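Local coordinates for protein serine-pyruvate aminotransferase (agxt) (Sulfolobus solfataricus, PDB 3ZRP) that probably transfers the amino group of serine to pyruvate, as a class-V aminotransferase that uses pyridoxal 5'-phosphate as its cofactor, at residues Leu73-Asp78 / Asp211-Ile216; Leu81-Gly86 / Lys129-Thr134; Arg224-Val229 / Tyr240-Pro245; Val304-Ala309 / Leu363-Arg368. One frame throughout, in Å; residues are numbered along the deposited sequence. Where two conformers were deposited one is given.

Contact 1: residues Leu73-Asp78 / Asp211-Ile216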
# COMPACT_ATOMS: atom_id res chain seq x y z
N LEU A 73 -14.56 12.65 -4.00
CA LEU A 73 -15.97 13.08 -4.01
C LEU A 73 -16.14 14.59 -3.82
O LEU A 73 -17.28 15.09 -3.67
CB LEU A 73 -16.76 12.31 -2.94
CG LEU A 73 -16.77 10.78 -3.11
CD1 LEU A 73 -17.51 10.14 -1.95
CD2 LEU A 73 -17.36 10.31 -4.45
N LEU A 74 -15.02 15.31 -3.83
CA LEU A 74 -15.00 16.72 -3.44
C LEU A 74 -14.55 17.66 -4.56
O LEU A 74 -13.85 17.26 -5.50
CB LEU A 74 -14.14 16.95 -2.19
CG LEU A 74 -14.63 16.23 -0.90
CD1 LEU A 74 -13.65 16.42 0.23
CD2 LEU A 74 -16.03 16.71 -0.49
N LYS A 75 -14.99 18.90 -4.44
CA LYS A 75 -14.68 19.95 -5.39
C LYS A 75 -14.09 21.14 -4.66
O LYS A 75 -14.29 21.28 -3.44
CB LYS A 75 -15.95 20.34 -6.18
CG LYS A 75 -16.28 19.35 -7.29
CD LYS A 75 -17.46 19.81 -8.15
CE LYS A 75 -17.57 18.95 -9.40
NZ LYS A 75 -18.85 19.16 -10.14
N PRO A 76 -13.36 22.01 -5.37
CA PRO A 76 -12.76 23.13 -4.63
C PRO A 76 -13.84 23.95 -3.89
O PRO A 76 -14.96 24.12 -4.42
CB PRO A 76 -12.07 23.96 -5.73
CG PRO A 76 -11.78 22.97 -6.82
CD PRO A 76 -13.01 22.06 -6.81
N ASN A 77 -13.49 24.39 -2.67
CA ASN A 77 -14.37 25.21 -1.82
C ASN A 77 -15.55 24.48 -1.17
O ASN A 77 -16.36 25.08 -0.49
CB ASN A 77 -14.83 26.47 -2.57
CG ASN A 77 -13.65 27.26 -3.14
OD1 ASN A 77 -12.68 27.53 -2.42
ND2 ASN A 77 -13.72 27.60 -4.42
N ASP A 78 -15.64 23.17 -1.38
CA ASP A 78 -16.67 22.35 -0.70
C ASP A 78 -16.58 22.51 0.83
O ASP A 78 -15.48 22.69 1.39
CB ASP A 78 -16.53 20.86 -1.06
CG ASP A 78 -17.28 20.48 -2.33
OD1 ASP A 78 -18.01 21.34 -2.90
OD2 ASP A 78 -17.13 19.30 -2.76
N ASP A 211 -18.60 8.81 -11.36
CA ASP A 211 -18.86 8.55 -12.77
C ASP A 211 -19.16 9.80 -13.60
O ASP A 211 -19.01 9.78 -14.82
CB ASP A 211 -20.00 7.53 -12.92
CG ASP A 211 -19.55 6.11 -12.62
OD1 ASP A 211 -18.38 5.76 -12.92
OD2 ASP A 211 -20.38 5.32 -12.12
N SER A 212 -19.59 10.89 -12.95
CA SER A 212 -20.08 12.06 -13.69
C SER A 212 -19.36 13.38 -13.41
O SER A 212 -19.59 14.36 -14.13
CB SER A 212 -21.59 12.25 -13.46
OG SER A 212 -21.85 12.72 -12.15
N GLN A 213 -18.53 13.44 -12.37
CA GLN A 213 -17.89 14.70 -12.00
C GLN A 213 -16.38 14.57 -11.89
O GLN A 213 -15.86 13.46 -11.70
CB GLN A 213 -18.44 15.20 -10.66
CG GLN A 213 -19.97 15.18 -10.53
CD GLN A 213 -20.45 15.84 -9.24
OE1 GLN A 213 -19.85 16.81 -8.76
NE2 GLN A 213 -21.54 15.33 -8.68
N ASN A 214 -15.70 15.71 -12.04
CA ASN A 214 -14.27 15.86 -11.75
C ASN A 214 -14.08 15.96 -10.23
O ASN A 214 -15.04 16.00 -9.48
CB ASN A 214 -13.73 17.14 -12.41
CG ASN A 214 -13.94 17.17 -13.93
OD1 ASN A 214 -13.35 16.38 -14.67
ND2 ASN A 214 -14.79 18.09 -14.39
N SER A 215 -12.83 16.02 -9.76
CA SER A 215 -12.66 16.14 -8.32
C SER A 215 -11.30 16.74 -8.00
O SER A 215 -10.51 16.96 -8.90
CB SER A 215 -12.74 14.77 -7.63
OG SER A 215 -11.48 14.08 -7.72
N ILE A 216 -11.06 16.98 -6.72
CA ILE A 216 -9.77 17.51 -6.27
C ILE A 216 -8.77 16.41 -5.92
O ILE A 216 -7.67 16.72 -5.40
CB ILE A 216 -9.94 18.45 -5.05
CG1 ILE A 216 -10.49 17.68 -3.82
CG2 ILE A 216 -10.84 19.66 -5.44
CD1 ILE A 216 -10.89 18.58 -2.64
O HOH W 1 -18.54 16.64 -6.14
O HOH W 2 -16.12 15.40 -6.88
O HOH W 3 -17.31 18.08 -12.83
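I216 bonds to L74 through its backbone and packs against L74 and P76 with its side chain, at a type II beta turn (K75 to D78) in the loop leading to strand 79-83 of this class-V aminotransferase, which has the fold-type I PLP-enzyme fold. Its amide N donates to L74 O (3.1 Å, 143° at the hydrogen), tilted well out of the carbonyl plane. S215 CA lies 3.3 Å from that L74 O in a CA-H...O contact, and the carbonyl is thus met by two successive residues. I216 CB lies 4.1 Å from L74 O. With chi1 at 64°, CG1 is wedged between the backbone N and the carbonyl carbon, passes L74 O and carries CD1 to 3.7 Å from L74 CB. CG2, on the other branch, lies over P76, 3.4 Å from its N and 3.5 Å from its CD. Y99, P100 and V101 pack on the same isoleucine. An alanine here would keep the backbone hydrogen bond to L74 O but is likely to open a gap between L74 CB and the P76 ring. The extended K75 chain runs athwart that of Q213; K75 NZ donates to Q213 OE1 (2.9 Å), a bond that is doubtful because both side chains are modelled in two positions. Within the turn, D78 OD2 takes a salt bridge from K129 NZ and accepts from K75 N (2.7 Å), which comes from above the carboxylate plane.

Contact 2: residues Leu81-Gly86 / Lys129-Thr134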
# COMPACT_ATOMS: atom_id res chain seq x y z
N LEU A 81 -17.87 19.22 7.43
CA LEU A 81 -17.98 19.14 8.90
C LEU A 81 -17.41 17.80 9.41
O LEU A 81 -17.88 16.73 9.04
CB LEU A 81 -19.45 19.26 9.33
CG LEU A 81 -19.64 19.21 10.86
CD1 LEU A 81 -19.10 20.46 11.54
CD2 LEU A 81 -21.11 18.96 11.19
N VAL A 82 -16.37 17.91 10.22
CA VAL A 82 -15.75 16.74 10.89
C VAL A 82 -16.22 16.66 12.34
O VAL A 82 -16.08 17.60 13.12
CB VAL A 82 -14.22 16.85 10.88
CG1 VAL A 82 -13.59 15.65 11.65
CG2 VAL A 82 -13.72 16.91 9.45
N VAL A 83 -16.75 15.50 12.70
CA VAL A 83 -17.16 15.21 14.08
C VAL A 83 -16.06 14.36 14.72
O VAL A 83 -16.03 13.15 14.51
CB VAL A 83 -18.50 14.46 14.08
CG1 VAL A 83 -18.95 14.19 15.51
CG2 VAL A 83 -19.61 15.32 13.33
N SER A 84 -15.15 15.01 15.44
CA SER A 84 -13.96 14.38 15.98
C SER A 84 -13.95 14.16 17.51
O SER A 84 -13.95 15.12 18.30
CB SER A 84 -12.74 15.22 15.64
OG SER A 84 -11.61 14.70 16.30
N ASN A 85 -13.90 12.89 17.88
CA ASN A 85 -13.78 12.48 19.28
C ASN A 85 -12.36 12.25 19.75
O ASN A 85 -12.15 11.86 20.90
CB ASN A 85 -14.61 11.23 19.54
CG ASN A 85 -16.04 11.44 19.22
OD1 ASN A 85 -16.58 12.53 19.46
ND2 ASN A 85 -16.68 10.43 18.65
N GLY A 86 -11.37 12.51 18.89
CA GLY A 86 -9.97 12.26 19.28
C GLY A 86 -9.04 12.22 18.09
O GLY A 86 -9.37 12.77 17.05
N LYS A 129 -21.46 20.11 2.53
CA LYS A 129 -21.43 19.09 1.48
C LYS A 129 -21.20 17.70 2.08
O LYS A 129 -21.87 16.72 1.72
CB LYS A 129 -20.33 19.46 0.47
CG LYS A 129 -19.73 18.36 -0.42
CD LYS A 129 -20.60 18.00 -1.59
CE LYS A 129 -19.86 17.13 -2.61
NZ LYS A 129 -19.21 17.95 -3.70
N LEU A 130 -20.27 17.63 3.03
CA LEU A 130 -19.82 16.35 3.57
C LEU A 130 -19.65 16.39 5.08
O LEU A 130 -19.06 17.33 5.64
CB LEU A 130 -18.50 15.93 2.90
CG LEU A 130 -17.98 14.54 3.25
CD1 LEU A 130 -17.48 13.85 1.99
CD2 LEU A 130 -16.85 14.63 4.32
N VAL A 131 -20.16 15.34 5.74
CA VAL A 131 -19.96 15.15 7.17
C VAL A 131 -19.13 13.87 7.39
O VAL A 131 -19.46 12.81 6.86
CB VAL A 131 -21.32 15.05 7.94
CG1 VAL A 131 -21.05 14.85 9.44
CG2 VAL A 131 -22.14 16.32 7.69
N ALA A 132 -18.06 14.00 8.17
CA ALA A 132 -17.18 12.89 8.50
C ALA A 132 -17.36 12.47 9.96
O ALA A 132 -17.21 13.31 10.88
CB ALA A 132 -15.68 13.26 8.24
N LEU A 133 -17.62 11.18 10.15
CA LEU A 133 -17.78 10.59 11.49
C LEU A 133 -16.68 9.54 11.73
O LEU A 133 -16.14 8.99 10.77
CB LEU A 133 -19.15 9.93 11.59
CG LEU A 133 -20.43 10.70 11.23
CD1 LEU A 133 -21.62 9.79 11.52
CD2 LEU A 133 -20.54 11.97 12.06
N THR A 134 -16.37 9.27 13.00
CA THR A 134 -15.53 8.12 13.38
C THR A 134 -16.38 7.15 14.16
O THR A 134 -16.88 7.50 15.26
CB THR A 134 -14.37 8.57 14.29
OG1 THR A 134 -13.74 9.72 13.71
CG2 THR A 134 -13.33 7.43 14.49
O HOH W 4 -17.40 10.92 15.12
O HOH W 5 -12.97 10.63 16.29
O HOH W 6 -15.89 8.02 17.87
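V83 and L133 run alongside one another, and their methyls give this strand pair its most closely fitted spot. V83 CG2 drops between the L133 and V131 methyls of the neighbouring strand, 3.7 Å from L133 CD2 and 4.2 Å from V131 CG1. L133 meets it only by its end: its CG stands beside the backbone N (chi1 -53°), which turns CD2 back to V83. L81 shares this face, and helix 116-125 covers it, with V119 packed on both L81 and V83. On the opposite face, that of V82 and A132, the relief is lower. The small A132 offers a single methyl, and V82 CG2 rests 4.3 Å from A132 CB.

Between the strands, which run parallel at 13°, the backbones are laced by nearly straight bonds: L81 N to L130 O, A132 N to L81 O, and V83 N to A132 O, each 2.9 Å. Past V83 the strands part and waters bridge the gap. One donates to V83 O (2.7 Å) and accepts from T134 N; another links N85 ND2 with T134 O, while E144 also binds that amide. A third joins N85 N to T134 OG1. The side chain of T134 comes within about 4 Å of a bound PLP, near T138 and S166. Parallel strands ending at the cofactor in this way are characteristic of the seven-stranded mixed sheet in the large domain of fold-type I PLP enzymes.

Contact 3: residues Arg224-Val229 / Tyr240-Pro245. With PLP (pyridoxal-5'-phosphate), chain D.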
# COMPACT_ATOMS: atom_id res chain seq x y z
N ARG A 224 -11.74 6.96 -8.91
CA ARG A 224 -11.98 6.74 -10.35
C ARG A 224 -10.96 5.82 -11.01
O ARG A 224 -11.30 5.07 -11.92
CB ARG A 224 -12.09 8.06 -11.12
CG ARG A 224 -13.24 8.93 -10.69
CD ARG A 224 -13.13 10.35 -11.24
NE ARG A 224 -14.19 11.19 -10.68
CZ ARG A 224 -14.22 11.63 -9.43
NH1 ARG A 224 -13.23 11.35 -8.58
NH2 ARG A 224 -15.24 12.37 -9.03
N ASN A 225 -9.70 5.89 -10.58
CA ASN A 225 -8.67 5.06 -11.17
C ASN A 225 -8.74 3.60 -10.75
O ASN A 225 -8.30 2.72 -11.48
CB ASN A 225 -7.28 5.67 -10.89
CG ASN A 225 -7.07 6.95 -11.65
OD1 ASN A 225 -7.53 7.09 -12.77
ND2 ASN A 225 -6.38 7.91 -11.04
N TRP A 226 -9.31 3.32 -9.57
CA TRP A 226 -9.39 1.95 -9.07
C TRP A 226 -10.70 1.27 -9.48
O TRP A 226 -10.76 0.05 -9.53
CB TRP A 226 -9.27 1.89 -7.55
CG TRP A 226 -7.90 2.25 -7.14
CD1 TRP A 226 -7.50 3.48 -6.68
CD2 TRP A 226 -6.70 1.46 -7.26
NE1 TRP A 226 -6.15 3.47 -6.46
CE2 TRP A 226 -5.64 2.24 -6.79
CE3 TRP A 226 -6.44 0.15 -7.67
CZ2 TRP A 226 -4.30 1.77 -6.73
CZ3 TRP A 226 -5.14 -0.33 -7.63
CH2 TRP A 226 -4.07 0.49 -7.15
N LEU A 227 -11.71 2.08 -9.76
CA LEU A 227 -13.06 1.56 -10.10
C LEU A 227 -13.08 0.52 -11.24
O LEU A 227 -13.75 -0.51 -11.10
CB LEU A 227 -14.03 2.70 -10.42
CG LEU A 227 -15.26 2.98 -9.56
CD1 LEU A 227 -16.13 4.05 -10.26
CD2 LEU A 227 -16.07 1.72 -9.32
N PRO A 228 -12.36 0.77 -12.36
CA PRO A 228 -12.32 -0.24 -13.43
C PRO A 228 -11.73 -1.57 -12.96
O PRO A 228 -12.17 -2.63 -13.41
CB PRO A 228 -11.43 0.41 -14.50
CG PRO A 228 -11.50 1.87 -14.25
CD PRO A 228 -11.63 1.99 -12.75
N VAL A 229 -10.75 -1.53 -12.05
CA VAL A 229 -10.19 -2.77 -11.50
C VAL A 229 -11.23 -3.52 -10.67
O VAL A 229 -11.31 -4.76 -10.77
CB VAL A 229 -8.87 -2.52 -10.69
CG1 VAL A 229 -8.25 -3.85 -10.23
CG2 VAL A 229 -7.87 -1.75 -11.53
N TYR A 240 -5.66 -3.25 -15.16
CA TYR A 240 -4.47 -2.67 -14.52
C TYR A 240 -4.60 -1.17 -14.34
O TYR A 240 -4.80 -0.43 -15.32
CB TYR A 240 -3.22 -3.00 -15.32
CG TYR A 240 -1.98 -2.32 -14.74
CD1 TYR A 240 -1.41 -2.76 -13.56
CD2 TYR A 240 -1.45 -1.19 -15.36
CE1 TYR A 240 -0.28 -2.12 -13.02
CE2 TYR A 240 -0.34 -0.55 -14.85
CZ TYR A 240 0.23 -1.02 -13.68
OH TYR A 240 1.32 -0.34 -13.16
N PHE A 241 -4.51 -0.70 -13.10
CA PHE A 241 -4.31 0.72 -12.89
C PHE A 241 -2.90 0.85 -12.34
O PHE A 241 -2.02 1.45 -12.97
CB PHE A 241 -5.31 1.33 -11.90
CG PHE A 241 -4.86 2.69 -11.38
CD1 PHE A 241 -4.48 3.71 -12.28
CD2 PHE A 241 -4.74 2.93 -10.01
CE1 PHE A 241 -4.03 4.96 -11.82
CE2 PHE A 241 -4.29 4.19 -9.54
CZ PHE A 241 -3.92 5.19 -10.44
N ALA A 242 -2.71 0.30 -11.15
CA ALA A 242 -1.38 0.25 -10.53
C ALA A 242 -1.30 -1.09 -9.80
O ALA A 242 -2.32 -1.65 -9.43
CB ALA A 242 -1.25 1.40 -9.55
N THR A 243 -0.09 -1.59 -9.57
CA THR A 243 0.02 -2.92 -8.98
C THR A 243 -0.53 -2.90 -7.54
O THR A 243 -0.07 -2.12 -6.72
CB THR A 243 1.48 -3.44 -8.98
OG1 THR A 243 1.98 -3.43 -10.32
CG2 THR A 243 1.52 -4.87 -8.43
N PRO A 244 -1.55 -3.74 -7.25
CA PRO A 244 -2.09 -3.85 -5.90
C PRO A 244 -1.29 -4.84 -5.03
O PRO A 244 -0.48 -5.64 -5.58
CB PRO A 244 -3.52 -4.42 -6.14
CG PRO A 244 -3.32 -5.29 -7.31
CD PRO A 244 -2.30 -4.60 -8.20
N PRO A 245 -1.52 -4.83 -3.69
CA PRO A 245 -0.80 -5.77 -2.87
C PRO A 245 -1.40 -7.19 -3.03
O PRO A 245 -2.28 -7.62 -2.25
CB PRO A 245 -0.97 -5.22 -1.44
CG PRO A 245 -1.44 -3.78 -1.63
CD PRO A 245 -2.29 -3.88 -2.86
N1 PLP D . 7.22 2.46 -13.80
C2 PLP D . 7.60 1.35 -14.51
C2A PLP D . 8.80 1.47 -15.42
C3 PLP D . 6.90 0.14 -14.37
O3 PLP D . 7.27 -0.87 -15.01
C4 PLP D . 5.80 0.05 -13.50
C4A PLP D . 5.09 -1.30 -13.36
C5 PLP D . 5.43 1.21 -12.80
C6 PLP D . 6.14 2.41 -12.93
C5A PLP D . 4.27 1.24 -11.85
O4P PLP D . 4.50 0.49 -10.63
P PLP D . 3.27 -0.02 -9.76
O1P PLP D . 2.41 -0.78 -10.71
O2P PLP D . 3.94 -0.80 -8.71
O3P PLP D . 2.56 1.22 -9.33
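F241 carries its ring away from its own amide (chi1 163°) and against helix 223-234, where the W226 indole, folded to the side of its backbone N (chi1 -69°), presents a face. The result is a T-shaped pair: the edge of F241 points at the face of the six-membered ring of W226, planes at 87° and centroids 4.9 Å apart, with F241 CD2 3.4 Å from W226 CE2. A face of the phenyl ring is taken by N225, whose CB sits 3.4 Å from the F241 centroid in a CH-pi contact. V229 CG2 adds a methyl against F241 CB. The polar ends of the helix residues are engaged on the preceding loop, N225 ND2 with Y219 O and W226 NE1 with Y220 O, which would fix both side chains around the phenylalanine. The far rim of the indole meets A242, W226 CH2 to A242 CB at 3.8 Å. A leucine in place of W226 would lose the flat surface under the F241 edge and the bond to Y220 O, and is likely to let the phenyl ring and A242 shift.

The same loop also binds the PLP phosphate: O1P accepts from Y240 OH (2.7 Å), T243 N (2.9 Å) and T243 OG1 (2.7 Å). G63, T64, T138, S166 and Q188 of the second subunit bind the same cofactor, making this a composite PLP site at a dimer interface, as in other fold-type I aminotransferases.

Contact 4: residues Val304-Ala309 / Leu363-Arg368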
# COMPACT_ATOMS: atom_id res chain seq x y z
N VAL A 304 -7.46 2.33 29.78
CA VAL A 304 -7.39 1.94 31.19
C VAL A 304 -6.56 3.00 31.90
O VAL A 304 -5.36 3.08 31.69
CB VAL A 304 -6.78 0.51 31.39
CG1 VAL A 304 -6.81 0.09 32.85
CG2 VAL A 304 -7.54 -0.55 30.54
N ILE A 305 -7.22 3.82 32.71
CA ILE A 305 -6.54 4.88 33.45
C ILE A 305 -5.70 4.30 34.59
O ILE A 305 -6.17 3.43 35.34
CB ILE A 305 -7.54 5.95 33.98
CG1 ILE A 305 -8.20 6.70 32.81
CG2 ILE A 305 -6.83 6.96 34.89
CD1 ILE A 305 -9.56 7.29 33.12
N LEU A 306 -4.45 4.76 34.67
CA LEU A 306 -3.53 4.44 35.76
C LEU A 306 -3.30 5.64 36.67
O LEU A 306 -2.82 6.69 36.22
CB LEU A 306 -2.18 3.95 35.21
CG LEU A 306 -2.20 2.59 34.51
CD1 LEU A 306 -0.87 2.31 33.83
CD2 LEU A 306 -2.58 1.47 35.48
N LYS A 307 -3.62 5.48 37.95
CA LYS A 307 -3.53 6.55 38.94
C LYS A 307 -2.13 6.70 39.53
O LYS A 307 -1.73 7.79 39.93
CB LYS A 307 -4.56 6.32 40.06
CG LYS A 307 -6.01 6.30 39.58
CD LYS A 307 -6.58 7.71 39.50
CE LYS A 307 -7.59 7.86 38.36
NZ LYS A 307 -8.67 6.84 38.34
N VAL A 308 -1.37 5.61 39.57
CA VAL A 308 -0.04 5.61 40.17
C VAL A 308 1.04 5.10 39.23
O VAL A 308 2.03 5.79 38.98
CB VAL A 308 -0.03 4.81 41.53
CG1 VAL A 308 1.38 4.70 42.08
CG2 VAL A 308 -0.95 5.46 42.55
N ALA A 309 0.85 3.88 38.72
CA ALA A 309 1.85 3.21 37.88
C ALA A 309 2.10 3.93 36.54
O ALA A 309 1.20 4.59 36.00
CB ALA A 309 1.44 1.77 37.62
N LEU A 363 3.73 -3.09 40.46
CA LEU A 363 4.03 -1.69 40.18
C LEU A 363 3.32 -0.68 41.09
O LEU A 363 3.47 0.53 40.93
CB LEU A 363 3.78 -1.37 38.70
CG LEU A 363 4.73 -2.03 37.68
CD1 LEU A 363 4.07 -2.13 36.31
CD2 LEU A 363 6.05 -1.26 37.58
N GLY A 364 2.52 -1.19 42.04
CA GLY A 364 1.94 -0.37 43.09
C GLY A 364 0.73 0.45 42.71
O GLY A 364 0.46 1.49 43.32
N GLU A 365 -0.01 -0.01 41.70
CA GLU A 365 -1.28 0.62 41.35
C GLU A 365 -2.37 0.13 42.30
O GLU A 365 -2.54 -1.08 42.48
CB GLU A 365 -1.65 0.33 39.88
CG GLU A 365 -2.98 0.95 39.40
CD GLU A 365 -2.90 2.47 39.22
OE1 GLU A 365 -1.79 3.03 39.13
OE2 GLU A 365 -3.97 3.11 39.17
N PRO A 366 -3.11 1.07 42.94
CA PRO A 366 -4.19 0.68 43.85
C PRO A 366 -5.28 -0.13 43.15
O PRO A 366 -6.08 0.43 42.38
CB PRO A 366 -4.74 2.02 44.36
CG PRO A 366 -4.07 3.09 43.55
CD PRO A 366 -2.85 2.51 42.95
N ILE A 367 -5.30 -1.43 43.40
CA ILE A 367 -6.32 -2.31 42.83
C ILE A 367 -6.86 -3.30 43.86
O ILE A 367 -6.24 -3.52 44.91
CB ILE A 367 -5.77 -3.10 41.61
CG1 ILE A 367 -4.49 -3.87 41.99
CG2 ILE A 367 -5.49 -2.17 40.44
CD1 ILE A 367 -4.13 -4.98 41.00
N ARG A 368 -8.01 -3.89 43.54
CA ARG A 368 -8.63 -4.90 44.39
C ARG A 368 -8.21 -6.30 43.94
O ARG A 368 -8.81 -6.87 43.01
CB ARG A 368 -10.15 -4.74 44.39
CG ARG A 368 -10.63 -3.31 44.70
CD ARG A 368 -12.07 -3.27 45.16
NE ARG A 368 -13.04 -3.18 44.06
CZ ARG A 368 -13.56 -2.04 43.61
NH1 ARG A 368 -13.19 -0.87 44.13
NH2 ARG A 368 -14.44 -2.07 42.62
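L306, the first residue here to touch E365 closely, lays its CD2 3.9 Å from E365 CD, an apolar flank to a buried carboxylate. The backbone then bends round that group and gives it three amides in a row. K307 N donates to OE2 of E365 (2.7 Å), on the syn side and slightly out of plane, while the K307 side chain leads off to a salt bridge with E288. V308 N reaches E365 OE1 at 2.7 Å, also syn, and A309 N meets the same OE1 at 2.8 Å from a direction nearly in line with its C-O bond. One oxygen thus takes two N-H groups, an arrangement that would probably stabilise the negative charge. In E365, CG stands opposite the backbone N (chi1 -180°), and the turn about CB-CG (chi2 72°) swings the carboxylate onto the amides. V308 also packs CG2 against P366 CD (3.5 Å), and A309 sets its CB 4.1 Å from L363 CB.

G364, between L363 and E365, ends helix 346-363 in a Schellman motif. The clasp therefore ties the exit of strand 301-305 to the C-terminal end of that helix, with L306 also packed on L360 of the helix, on F336 of strand 335-339 and on V314 of helix 311-319.

Overall arrangement
Contact 2 is the core pairing, all its touching residues buried, and rests on regular strand bonds and aliphatic fit. Contact 1 is a surface contact of loops, with few direct bonds and several waters; it adjoins contact 2, where its L74 packs on K129 and L130. Contact 3, largely buried, relies on aromatic packing and has no hydrogen bond between its segments; R224 ties it to contact 1 by a probable bond to Q213 O. Contacts 1 and 3 both touch the second subunit. Contact 4 lies across the chain's centre from them, centres about 50 Å away, and is partly buried, built round one carboxylate rather than rings or a sheet.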